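Local coordinates for protein polysaccharide deacetylase (PDB 2J13) that probably removes acetyl groups from bacterial cell-wall peptidoglycan, acting as a zinc-binding family 4 carbohydrate esterase, at residues Y13-N19 / G156-R161; V76-V82 / L221-D226; V148-P153 / G170-W176. All coordinates share one frame; numbering follows the deposited sequence.

Contact 1. Residues Y13-N19 / G156-R161; sequences YTNTPHN and GVFSER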
# COMPACT_ATOMS: atom_id res chain seq x y z
N TYR A 13 -17.79 -9.42 -15.88
CA TYR A 13 -17.47 -8.76 -14.63
C TYR A 13 -18.21 -7.45 -14.55
O TYR A 13 -18.41 -6.75 -15.55
CB TYR A 13 -15.97 -8.45 -14.54
CG TYR A 13 -15.08 -9.66 -14.39
CD1 TYR A 13 -15.25 -10.56 -13.36
CD2 TYR A 13 -14.02 -9.86 -15.26
CE1 TYR A 13 -14.41 -11.66 -13.21
CE2 TYR A 13 -13.16 -10.94 -15.12
CZ TYR A 13 -13.37 -11.84 -14.10
OH TYR A 13 -12.52 -12.92 -14.00
N THR A 14 -18.62 -7.11 -13.34
CA THR A 14 -19.27 -5.86 -13.10
C THR A 14 -18.23 -4.75 -13.15
O THR A 14 -17.11 -4.91 -12.62
CB THR A 14 -19.95 -5.92 -11.71
OG1 THR A 14 -20.84 -7.06 -11.69
CG2 THR A 14 -20.72 -4.69 -11.45
N ASN A 15 -18.59 -3.65 -13.79
CA ASN A 15 -17.73 -2.49 -13.90
C ASN A 15 -18.19 -1.34 -13.02
O ASN A 15 -17.63 -0.25 -13.06
CB ASN A 15 -17.67 -2.04 -15.37
CG ASN A 15 -17.25 -3.18 -16.32
OD1 ASN A 15 -16.16 -3.75 -16.18
ND2 ASN A 15 -18.11 -3.50 -17.29
N THR A 16 -19.21 -1.57 -12.18
CA THR A 16 -19.70 -0.51 -11.32
C THR A 16 -18.59 -0.16 -10.33
O THR A 16 -18.02 -1.06 -9.72
CB THR A 16 -20.98 -0.90 -10.58
OG1 THR A 16 -22.00 -1.19 -11.54
CG2 THR A 16 -21.46 0.26 -9.70
N PRO A 17 -18.26 1.14 -10.23
CA PRO A 17 -17.20 1.57 -9.32
C PRO A 17 -17.59 1.63 -7.85
O PRO A 17 -18.74 1.98 -7.50
CB PRO A 17 -16.86 2.99 -9.82
CG PRO A 17 -18.04 3.44 -10.55
CD PRO A 17 -18.76 2.26 -11.05
N HIS A 18 -16.64 1.31 -6.99
CA HIS A 18 -16.81 1.42 -5.57
C HIS A 18 -15.62 2.21 -5.06
O HIS A 18 -14.55 2.14 -5.68
CB HIS A 18 -16.80 0.04 -4.96
CG HIS A 18 -17.88 -0.87 -5.48
ND1 HIS A 18 -19.22 -0.64 -5.28
CD2 HIS A 18 -17.80 -2.04 -6.16
CE1 HIS A 18 -19.93 -1.61 -5.83
NE2 HIS A 18 -19.09 -2.48 -6.37
N ASN A 19 -15.82 2.99 -3.99
CA ASN A 19 -14.73 3.69 -3.31
C ASN A 19 -14.45 2.93 -2.01
O ASN A 19 -15.36 2.73 -1.18
CB ASN A 19 -15.10 5.15 -2.98
CG ASN A 19 -15.48 5.96 -4.19
OD1 ASN A 19 -15.05 5.67 -5.30
ND2 ASN A 19 -16.31 6.98 -3.99
N GLY A 156 -8.39 4.28 -3.87
CA GLY A 156 -9.13 3.12 -3.39
C GLY A 156 -10.34 2.80 -4.26
O GLY A 156 -11.27 2.13 -3.81
N VAL A 157 -10.31 3.27 -5.51
CA VAL A 157 -11.41 3.01 -6.44
C VAL A 157 -11.21 1.67 -7.14
O VAL A 157 -10.12 1.36 -7.69
CB VAL A 157 -11.61 4.16 -7.42
CG1 VAL A 157 -12.70 3.82 -8.47
CG2 VAL A 157 -11.95 5.48 -6.66
N PHE A 158 -12.28 0.89 -7.17
CA PHE A 158 -12.25 -0.44 -7.78
C PHE A 158 -13.63 -0.86 -8.30
O PHE A 158 -14.66 -0.29 -7.89
CB PHE A 158 -11.75 -1.50 -6.81
CG PHE A 158 -12.69 -1.75 -5.65
CD1 PHE A 158 -12.69 -0.88 -4.57
CD2 PHE A 158 -13.54 -2.83 -5.66
CE1 PHE A 158 -13.56 -1.07 -3.49
CE2 PHE A 158 -14.41 -3.04 -4.59
CZ PHE A 158 -14.40 -2.14 -3.51
N SER A 159 -13.59 -1.86 -9.17
CA SER A 159 -14.77 -2.67 -9.54
C SER A 159 -14.40 -4.13 -9.48
O SER A 159 -13.26 -4.50 -9.31
CB SER A 159 -15.23 -2.29 -10.95
OG SER A 159 -14.20 -2.59 -11.88
N GLU A 160 -15.38 -5.01 -9.62
CA GLU A 160 -15.08 -6.41 -9.80
C GLU A 160 -14.07 -6.63 -10.93
O GLU A 160 -13.14 -7.45 -10.80
CB GLU A 160 -16.37 -7.21 -10.10
CG GLU A 160 -16.14 -8.68 -9.95
CD GLU A 160 -17.30 -9.55 -10.41
OE1 GLU A 160 -18.16 -9.10 -11.21
OE2 GLU A 160 -17.31 -10.73 -9.96
N ARG A 161 -14.26 -5.94 -12.04
CA ARG A 161 -13.36 -6.08 -13.19
C ARG A 161 -11.92 -5.72 -12.85
O ARG A 161 -11.00 -6.49 -13.14
CB ARG A 161 -13.83 -5.24 -14.36
CG ARG A 161 -13.06 -5.57 -15.64
CD ARG A 161 -13.16 -4.51 -16.64
NE ARG A 161 -12.72 -5.04 -17.93
CZ ARG A 161 -13.47 -5.81 -18.69
NH1 ARG A 161 -14.70 -6.13 -18.30
NH2 ARG A 161 -12.98 -6.28 -19.83
O HOH W 1 -18.04 -3.72 -9.36
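Glu-160, with the largest area buried here, reaches the backbone of Thr-14 with its carboxylate and borders the Tyr-13 ring. Thr-14 N donates to Glu-160 OE1 over 3.0 Å, and with an angle of 175° at the hydrogen the bond is almost straight. OE1 is approached on its anti side, close to the carboxylate plane, and Thr-14 OG1 adds a weak bond to the same oxygen. CG set anti to the backbone N (chi1 -166°) and an extended chain beyond it carry the carboxylate this far; Glu-160 CD lies at the edge of the Tyr-13 ring, 3.7 Å from Tyr-13 CD1. The carbonyl of Thr-14 is used as well: Arg-161 N donates to Thr-14 O at 3.1 Å. This amide belongs to the first turn of helix 160-168, which has Ser-159 as its N-cap, so the N-terminal segment supplies an acceptor where the helix itself offers none. A water accepts from Glu-160 N and donates to Thr-16 O.

Beyond the cap the two segments run antiparallel as a two-strand sheet, a small addition outside the parallel sheet of the NodB homology domain. His-18 and Phe-158 form its hydrogen-bonded pair, with His-18 N to Phe-158 O at 2.7 Å and Phe-158 N to His-18 O at 3.0 Å. Their side chains share a face: His-18 CB sits over the Phe-158 ring, 3.8 Å from its centroid, while the two rings meet obliquely. Leu-40 of helix 35-43 touches both residues.

Arg-161 runs beside Asn-15, its aliphatic part facing the amide oxygen, with Arg-161 CD 3.1 Å from Asn-15 OD1. Its guanidinium continues to a salt bridge from NH2 to Asp-125.

Contact 2. Residues V76-V82 / L221-D226; sequences VLKEKKV and LAKIID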
# COMPACT_ATOMS: atom_id res chain seq x y z
N VAL A 76 12.68 7.70 11.03
CA VAL A 76 11.94 7.12 12.14
C VAL A 76 11.84 5.59 11.99
O VAL A 76 12.11 4.85 12.92
CB VAL A 76 10.54 7.73 12.30
CG1 VAL A 76 9.74 6.95 13.30
CG2 VAL A 76 10.61 9.22 12.68
N LEU A 77 11.45 5.10 10.82
CA LEU A 77 11.29 3.66 10.63
C LEU A 77 12.60 2.89 10.85
O LEU A 77 12.60 1.77 11.38
CB LEU A 77 10.74 3.38 9.21
CG LEU A 77 9.34 3.93 8.96
CD1 LEU A 77 8.97 3.72 7.44
CD2 LEU A 77 8.34 3.26 9.87
N LYS A 78 13.71 3.51 10.46
CA LYS A 78 15.03 2.93 10.63
C LYS A 78 15.41 2.88 12.12
O LYS A 78 15.89 1.87 12.58
CB LYS A 78 16.03 3.77 9.85
CG LYS A 78 17.48 3.28 9.85
CD LYS A 78 18.34 4.31 9.16
CE LYS A 78 19.23 3.74 8.08
NZ LYS A 78 19.53 4.75 6.98
N GLU A 79 15.13 3.96 12.84
CA GLU A 79 15.42 4.07 14.27
C GLU A 79 14.64 3.04 15.07
O GLU A 79 15.18 2.41 15.99
CB GLU A 79 15.06 5.46 14.78
CG GLU A 79 16.04 6.55 14.37
CD GLU A 79 15.85 7.86 15.13
OE1 GLU A 79 15.11 7.89 16.14
OE2 GLU A 79 16.44 8.88 14.69
N LYS A 80 13.37 2.89 14.72
CA LYS A 80 12.46 2.04 15.42
C LYS A 80 12.43 0.61 14.91
O LYS A 80 11.73 -0.22 15.48
CB LYS A 80 11.04 2.62 15.35
CG LYS A 80 10.90 4.02 15.89
CD LYS A 80 11.13 4.08 17.37
CE LYS A 80 10.87 5.47 17.87
NZ LYS A 80 11.01 5.51 19.35
N LYS A 81 13.14 0.34 13.82
CA LYS A 81 13.11 -0.95 13.14
C LYS A 81 11.70 -1.44 12.84
O LYS A 81 11.27 -2.51 13.24
CB LYS A 81 13.93 -1.98 13.93
CG LYS A 81 15.37 -1.56 14.04
CD LYS A 81 16.03 -1.52 12.66
CE LYS A 81 17.43 -0.94 12.67
NZ LYS A 81 17.70 -0.26 11.36
N VAL A 82 10.98 -0.60 12.12
CA VAL A 82 9.60 -0.89 11.73
C VAL A 82 9.57 -0.97 10.21
O VAL A 82 10.00 -0.01 9.55
CB VAL A 82 8.66 0.26 12.23
CG1 VAL A 82 7.31 0.17 11.57
CG2 VAL A 82 8.52 0.19 13.75
N LEU A 221 4.39 9.70 14.07
CA LEU A 221 4.67 8.30 13.74
C LEU A 221 5.51 7.64 14.83
O LEU A 221 5.24 6.51 15.22
CB LEU A 221 5.43 8.18 12.43
CG LEU A 221 5.82 6.78 11.97
CD1 LEU A 221 4.56 5.89 11.73
CD2 LEU A 221 6.68 6.89 10.72
N ALA A 222 6.54 8.34 15.28
CA ALA A 222 7.44 7.80 16.33
C ALA A 222 6.65 7.50 17.61
O ALA A 222 6.80 6.43 18.20
CB ALA A 222 8.58 8.76 16.59
N LYS A 223 5.74 8.41 17.98
CA LYS A 223 4.89 8.24 19.17
C LYS A 223 3.91 7.09 19.04
O LYS A 223 3.68 6.35 20.02
CB LYS A 223 4.12 9.54 19.43
CG LYS A 223 4.97 10.74 19.81
CD LYS A 223 4.12 11.99 19.86
CE LYS A 223 2.87 11.78 20.73
NZ LYS A 223 2.22 13.04 21.18
N ILE A 224 3.32 6.94 17.85
CA ILE A 224 2.37 5.89 17.56
C ILE A 224 3.06 4.51 17.64
O ILE A 224 2.53 3.58 18.24
CB ILE A 224 1.73 6.09 16.16
CG1 ILE A 224 0.82 7.31 16.18
CG2 ILE A 224 1.00 4.85 15.73
CD1 ILE A 224 0.28 7.72 14.78
N ILE A 225 4.25 4.41 17.07
CA ILE A 225 5.02 3.15 17.11
C ILE A 225 5.32 2.77 18.56
O ILE A 225 5.09 1.63 18.99
CB ILE A 225 6.31 3.31 16.32
CG1 ILE A 225 6.01 3.27 14.81
CG2 ILE A 225 7.32 2.20 16.62
CD1 ILE A 225 7.19 3.70 13.95
N ASP A 226 5.83 3.73 19.30
CA ASP A 226 6.15 3.48 20.72
C ASP A 226 4.91 3.05 21.50
O ASP A 226 4.92 2.04 22.25
CB ASP A 226 6.79 4.72 21.34
CG ASP A 226 8.20 5.01 20.84
OD1 ASP A 226 8.84 4.13 20.19
OD2 ASP A 226 8.71 6.14 21.12
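Lys-80 NZ is held by both carboxylate oxygens of Asp-226, in a salt bridge that joins the C-terminal end of helix 70-80 to helix 217-230. The shorter arm, 2.7 Å from Lys-80 NZ to Asp-226 OD1, uses the syn lone pair of OD1; the second, to OD2, is weak. A bend at chi2 (-66°) turns the lysine chain across the aspartate at about a right angle, and Lys-80 CB rests on Ile-225 CG2 at 4.0 Å, so one side chain serves both the salt bridge and the apolar packing beneath it.

Inside, Ile-225 meets Val-82 tip to tip, with 3.7 Å between Ile-225 CG2 and Val-82 CG2. One turn earlier in helix 217-230, Ala-222 CB lies 3.9 Å from Val-76 CG1, which also touches Leu-221 CD2; that methyl packs against Leu-77 CD2. A Schellman motif closes helix 70-80 just before Val-82: Lys-81 has positive phi, Val-82 N bonds to Leu-77 O at 3.0 Å, and a weak bond runs from Lys-81 N to Lys-78 O.

The segment axes approach to 10.4 Å and cross at -29°, running in the same general direction. Arg-229 of helix 217-230 bonds to Lys-80 O. Both helices lie outside the parallel strands of the deformed beta/alpha barrel of family 4 carbohydrate esterases: Leu-77, Val-82 and Leu-221 rest on Leu-59 of strand 56-63, and Ile-225 on Phe-235 of strand 234-236.

Contact 3. Residues V148-P153 / G170-W176; sequences VKYVRP and GYYNVFW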
# COMPACT_ATOMS: atom_id res chain seq x y z
N VAL A 148 7.35 -7.50 -7.36
CA VAL A 148 6.38 -6.46 -7.00
C VAL A 148 5.03 -7.18 -6.92
O VAL A 148 4.39 -7.44 -7.95
CB VAL A 148 6.36 -5.31 -8.02
CG1 VAL A 148 5.28 -4.30 -7.66
CG2 VAL A 148 7.76 -4.61 -8.13
N LYS A 149 4.58 -7.49 -5.71
CA LYS A 149 3.43 -8.35 -5.46
C LYS A 149 2.16 -7.57 -5.11
O LYS A 149 1.06 -8.11 -5.18
CB LYS A 149 3.73 -9.25 -4.25
CG LYS A 149 4.89 -10.27 -4.42
CD LYS A 149 4.62 -11.50 -3.56
CE LYS A 149 4.66 -11.21 -2.06
NZ LYS A 149 4.10 -12.28 -1.11
N TYR A 150 2.32 -6.32 -4.69
CA TYR A 150 1.24 -5.57 -4.02
C TYR A 150 0.84 -4.34 -4.82
O TYR A 150 1.66 -3.49 -5.12
CB TYR A 150 1.68 -5.18 -2.60
CG TYR A 150 2.18 -6.36 -1.82
CD1 TYR A 150 1.34 -7.41 -1.49
CD2 TYR A 150 3.51 -6.45 -1.45
CE1 TYR A 150 1.82 -8.52 -0.79
CE2 TYR A 150 3.98 -7.54 -0.78
CZ TYR A 150 3.14 -8.58 -0.46
OH TYR A 150 3.65 -9.68 0.22
N VAL A 151 -0.46 -4.24 -5.11
CA VAL A 151 -1.03 -3.09 -5.79
C VAL A 151 -2.05 -2.44 -4.87
O VAL A 151 -2.86 -3.13 -4.31
CB VAL A 151 -1.69 -3.51 -7.13
CG1 VAL A 151 -2.59 -2.42 -7.65
CG2 VAL A 151 -0.58 -3.89 -8.12
N ARG A 152 -2.01 -1.12 -4.75
CA ARG A 152 -3.12 -0.37 -4.13
C ARG A 152 -3.70 0.59 -5.19
O ARG A 152 -3.00 1.44 -5.74
CB ARG A 152 -2.63 0.42 -2.93
CG ARG A 152 -3.74 1.17 -2.19
CD ARG A 152 -3.28 1.71 -0.90
NE ARG A 152 -3.21 0.68 0.12
CZ ARG A 152 -2.53 0.84 1.25
NH1 ARG A 152 -1.78 1.92 1.42
NH2 ARG A 152 -2.54 -0.11 2.13
N PRO A 153 -4.99 0.45 -5.50
CA PRO A 153 -5.57 1.30 -6.52
C PRO A 153 -5.63 2.78 -6.16
O PRO A 153 -5.92 3.12 -4.99
CB PRO A 153 -7.02 0.75 -6.66
CG PRO A 153 -7.07 -0.46 -6.00
CD PRO A 153 -5.97 -0.52 -4.98
N GLY A 170 -1.07 -10.97 -11.56
CA GLY A 170 -0.21 -11.54 -10.56
C GLY A 170 -0.03 -10.69 -9.32
O GLY A 170 0.90 -10.92 -8.54
N TYR A 171 -0.94 -9.74 -9.11
CA TYR A 171 -0.88 -8.85 -7.94
C TYR A 171 -1.98 -9.10 -6.93
O TYR A 171 -3.10 -9.45 -7.30
CB TYR A 171 -1.01 -7.40 -8.40
CG TYR A 171 0.02 -7.00 -9.43
CD1 TYR A 171 1.32 -6.70 -9.04
CD2 TYR A 171 -0.35 -6.84 -10.76
CE1 TYR A 171 2.28 -6.30 -9.98
CE2 TYR A 171 0.59 -6.44 -11.71
CZ TYR A 171 1.89 -6.16 -11.32
OH TYR A 171 2.82 -5.78 -12.27
N TYR A 172 -1.65 -8.88 -5.66
CA TYR A 172 -2.67 -8.65 -4.62
C TYR A 172 -3.20 -7.22 -4.70
O TYR A 172 -2.46 -6.24 -4.90
CB TYR A 172 -2.12 -8.86 -3.22
CG TYR A 172 -1.62 -10.24 -2.90
CD1 TYR A 172 -2.49 -11.23 -2.48
CD2 TYR A 172 -0.27 -10.54 -2.99
CE1 TYR A 172 -2.01 -12.49 -2.14
CE2 TYR A 172 0.22 -11.80 -2.67
CZ TYR A 172 -0.65 -12.76 -2.26
OH TYR A 172 -0.15 -14.01 -1.94
N ASN A 173 -4.49 -7.10 -4.41
CA ASN A 173 -5.15 -5.83 -4.28
C ASN A 173 -5.15 -5.50 -2.77
O ASN A 173 -5.87 -6.15 -2.00
CB ASN A 173 -6.59 -5.98 -4.72
CG ASN A 173 -6.75 -6.19 -6.24
OD1 ASN A 173 -6.59 -5.24 -7.01
ND2 ASN A 173 -7.09 -7.43 -6.66
N VAL A 174 -4.40 -4.48 -2.39
CA VAL A 174 -4.16 -4.19 -0.97
C VAL A 174 -4.83 -2.89 -0.60
O VAL A 174 -4.43 -1.81 -1.05
CB VAL A 174 -2.67 -4.11 -0.65
CG1 VAL A 174 -2.49 -3.90 0.85
CG2 VAL A 174 -1.92 -5.35 -1.12
N PHE A 175 -5.88 -2.99 0.23
CA PHE A 175 -6.59 -1.82 0.72
C PHE A 175 -6.09 -1.49 2.12
O PHE A 175 -4.92 -1.68 2.36
CB PHE A 175 -8.10 -2.07 0.61
CG PHE A 175 -8.55 -2.13 -0.82
CD1 PHE A 175 -8.81 -0.98 -1.51
CD2 PHE A 175 -8.65 -3.32 -1.45
CE1 PHE A 175 -9.21 -1.03 -2.85
CE2 PHE A 175 -9.07 -3.38 -2.79
CZ PHE A 175 -9.33 -2.24 -3.46
N TRP A 176 -6.94 -1.03 3.03
CA TRP A 176 -6.48 -0.64 4.39
C TRP A 176 -7.65 -0.74 5.33
O TRP A 176 -8.80 -0.78 4.90
CB TRP A 176 -5.91 0.78 4.41
CG TRP A 176 -6.84 1.85 3.99
CD1 TRP A 176 -7.65 2.60 4.77
CD2 TRP A 176 -7.07 2.28 2.64
NE1 TRP A 176 -8.37 3.49 4.00
CE2 TRP A 176 -8.04 3.30 2.68
CE3 TRP A 176 -6.56 1.89 1.40
CZ2 TRP A 176 -8.50 3.94 1.53
CZ3 TRP A 176 -7.02 2.52 0.28
CH2 TRP A 176 -7.98 3.53 0.34
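Val-151 CG2 lies over one face of the Tyr-171 ring, 3.8 Å from its centroid, at the apolar centre of a beta-alpha-beta crossover in which helix 160-168 lies between strands 150-151 and 172-174 in the chain. The strands are parallel neighbours, paired Tyr-150 with Tyr-172 and Val-151 with Asn-173, and Val-151 N to Tyr-172 O (2.8 Å) is one of three backbone bonds joining them.

On the sheet face opposite Val-151, Tyr-150 and Tyr-172 extend side by side the same way. Their planes differ by 22° but are slid so far apart that the rings barely overlap, the contact being made by Tyr-150 CE1 and Tyr-172 CD2 at 3.6 Å. Helix 238-243 covers this face, and its Asp-239 accepts from Tyr-150 OH.

Farther along, Pro-153 CG packs on Phe-175 CZ, and the polar edge begins at Arg-152, whose backbone O bonds to the zinc ligand His-113. A bend at chi3 (-77°) turns the edge of the guanidinium to the carbonyls of segment 170-176: Arg-152 NE donates to Val-174 O at 3.0 Å, while NH1 makes a salt bridge with Asp-62. Trp-176 CE3 lies over one guanidinium face, the two planes being steeply inclined. At the far end Arg-152 NH2 bonds to Phe-175 O at 2.9 Å, reaching that oxygen from above its carbonyl plane.

In the fold
Contacts 1 and 3, centres about 15 Å apart, interlock along the chain: strand 157-158 follows strand 150-151, and helix 160-168 leads into strand 172-174. They touch where Phe-158 CD1 meets Phe-175 CZ at 3.8 Å. Each comes near bound cacodylate, probably from the crystallisation liquor: the nearest approach is about 3 Å for the Trp-176 side chain and 5 Å for Gly-156, itself about 8 Å from a zinc ion. The bond from Arg-152 O to His-113 places contact 3 beside the metal site. Contact 2, its centre about 35 Å from that of contact 1, encloses contact 3 in sequence without touching it; its Val-82 side chain is about 13 Å from a zinc ion, so this is packing away from the ligands.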